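Local coordinates for protein 2-dehydropantoate 2-reductase (Geobacter metallireducens, PDB 3HN2) that probably catalyses the NADPH-dependent reduction of ketopantoate to pantoic acid, the second step from 3-methyl-2-oxobutanoate to (R)-pantoate in pantothenate biosynthesis, at residues Met70-Val75 with Thr97-Gln103. Numbering follows the deposited sequence.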
# COMPACT_ATOMS: atom_id res chain seq x y z
N MET A 70 -15.36 -16.74 -30.22
CA MET A 70 -14.09 -16.15 -29.79
C MET A 70 -13.14 -17.23 -29.26
O MET A 70 -13.53 -18.40 -29.13
CB MET A 70 -14.35 -15.11 -28.69
CG MET A 70 -15.19 -13.90 -29.12
SD MET A 70 -14.21 -12.50 -29.72
CE MET A 70 -14.25 -12.77 -31.49
N ASP A 71 -11.90 -16.86 -28.96
CA ASP A 71 -10.95 -17.76 -28.30
C ASP A 71 -11.03 -17.60 -26.79
O ASP A 71 -10.98 -18.58 -26.04
CB ASP A 71 -9.52 -17.49 -28.77
CG ASP A 71 -9.26 -17.97 -30.19
OD1 ASP A 71 -9.76 -19.06 -30.56
OD2 ASP A 71 -8.55 -17.26 -30.92
N LEU A 72 -11.16 -16.35 -26.35
CA LEU A 72 -11.21 -16.00 -24.95
C LEU A 72 -12.27 -14.93 -24.71
O LEU A 72 -12.34 -13.95 -25.46
CB LEU A 72 -9.85 -15.49 -24.48
CG LEU A 72 -9.71 -14.92 -23.06
CD1 LEU A 72 -9.86 -16.00 -22.01
CD2 LEU A 72 -8.38 -14.22 -22.91
N VAL A 73 -13.10 -15.12 -23.69
CA VAL A 73 -13.96 -14.04 -23.24
C VAL A 73 -13.65 -13.62 -21.80
O VAL A 73 -13.80 -14.40 -20.86
CB VAL A 73 -15.49 -14.30 -23.51
CG1 VAL A 73 -15.86 -15.75 -23.26
CG2 VAL A 73 -16.37 -13.36 -22.69
N LEU A 74 -13.16 -12.38 -21.66
CA LEU A 74 -12.96 -11.75 -20.36
C LEU A 74 -14.28 -11.22 -19.84
O LEU A 74 -14.83 -10.27 -20.40
CB LEU A 74 -12.01 -10.56 -20.48
CG LEU A 74 -10.64 -10.58 -19.83
CD1 LEU A 74 -9.67 -11.36 -20.69
CD2 LEU A 74 -10.18 -9.15 -19.65
N VAL A 75 -14.78 -11.83 -18.77
CA VAL A 75 -15.97 -11.33 -18.10
C VAL A 75 -15.55 -10.33 -17.01
O VAL A 75 -14.82 -10.67 -16.07
CB VAL A 75 -16.81 -12.48 -17.51
CG1 VAL A 75 -18.13 -11.95 -16.98
CG2 VAL A 75 -17.08 -13.55 -18.57
N THR A 97 -13.37 -22.28 -26.96
CA THR A 97 -13.47 -20.97 -26.32
C THR A 97 -13.30 -21.18 -24.82
O THR A 97 -13.84 -22.13 -24.25
CB THR A 97 -14.85 -20.30 -26.57
OG1 THR A 97 -15.14 -20.29 -27.97
CG2 THR A 97 -14.88 -18.86 -26.04
N GLN A 98 -12.52 -20.31 -24.20
CA GLN A 98 -12.35 -20.34 -22.76
C GLN A 98 -12.77 -19.03 -22.10
O GLN A 98 -12.60 -17.95 -22.67
CB GLN A 98 -10.92 -20.74 -22.38
CG GLN A 98 -9.84 -20.26 -23.32
CD GLN A 98 -8.59 -21.11 -23.25
OE1 GLN A 98 -8.19 -21.56 -22.18
NE2 GLN A 98 -7.97 -21.34 -24.41
N ILE A 99 -13.35 -19.14 -20.91
CA ILE A 99 -14.00 -18.01 -20.26
C ILE A 99 -13.23 -17.57 -19.01
O ILE A 99 -13.01 -18.36 -18.09
CB ILE A 99 -15.48 -18.35 -19.92
CG1 ILE A 99 -16.19 -18.90 -21.17
CG2 ILE A 99 -16.21 -17.13 -19.40
CD1 ILE A 99 -17.43 -19.73 -20.90
N LEU A 100 -12.80 -16.31 -19.01
CA LEU A 100 -12.00 -15.77 -17.92
C LEU A 100 -12.82 -14.78 -17.09
O LEU A 100 -13.23 -13.73 -17.59
CB LEU A 100 -10.73 -15.11 -18.46
CG LEU A 100 -9.74 -14.33 -17.57
CD1 LEU A 100 -9.36 -15.10 -16.33
CD2 LEU A 100 -8.48 -14.03 -18.37
N THR A 101 -13.05 -15.14 -15.83
CA THR A 101 -13.80 -14.27 -14.93
C THR A 101 -12.87 -13.44 -14.01
O THR A 101 -11.95 -13.98 -13.39
CB THR A 101 -14.90 -15.08 -14.18
OG1 THR A 101 -15.94 -14.20 -13.75
CG2 THR A 101 -14.35 -15.85 -13.01
N LEU A 102 -13.10 -12.13 -13.98
CA LEU A 102 -12.27 -11.21 -13.19
C LEU A 102 -13.08 -10.43 -12.17
O LEU A 102 -12.57 -9.53 -11.50
CB LEU A 102 -11.53 -10.23 -14.10
CG LEU A 102 -10.27 -10.66 -14.84
CD1 LEU A 102 -9.89 -9.60 -15.84
CD2 LEU A 102 -9.13 -10.90 -13.88
N GLN A 103 -14.36 -10.78 -12.07
CA GLN A 103 -15.29 -10.09 -11.18
C GLN A 103 -15.10 -10.47 -9.72
O GLN A 103 -14.32 -11.36 -9.40
CB GLN A 103 -16.73 -10.35 -11.64
CG GLN A 103 -16.81 -11.34 -12.80
CD GLN A 103 -18.22 -11.83 -13.08
OE1 GLN A 103 -18.48 -13.03 -13.04
NE2 GLN A 103 -19.13 -10.92 -13.37
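Val73 and Val75 pair in parallel with Ile99 and Thr101, joining strands 72-75 and 98-101 of the Rossmann-type NADP-binding domain; helix 85-89 lies on the connection, making a beta-alpha-beta unit. The short strand axes approach to 4.7 Å and are inclined by 20°. Five backbone hydrogen bonds alternate in direction, from Gln98 N to Asp71 O through to Leu102 N to Val75 O, and the one from Val75 N to Leu100 O measures 2.7 Å.

Packing is close toward the C-terminal ends. On the face of Leu72 and Leu74, the side chains of Leu74 and Leu100 run side by side, with CD1 of Leu74 3.7 Å from CD2 of Leu100, while the other branch of Leu74, CD2, meets CD1 of Leu102. On the opposite face Val75 splits its two methyls between partners: CG1, anti to the backbone N (chi1 -172°), reaches the amide of Gln103, and CG2 lies 3.8 Å from CG2 of Ile99. An alanine here would probably open a gap beside Ile99 CG2 and leave the flank of the Gln103 amide without the methyl that covers it. That amide is held elsewhere, its OE1 bonded to Tyr85 and its NE2 to the backbone of Leu77.

The solvent side lies at the N-terminal end, where the side chain of the exposed Asp71 sets off away from 97-103 and the partly exposed Gln98 brings mainly its CG to this edge, 3.4 Å from Asp71 O. Thr97 is the buried exception: its OG1, also bonded by the backbone N of Glu94, lies 2.7 Å from Met70 O.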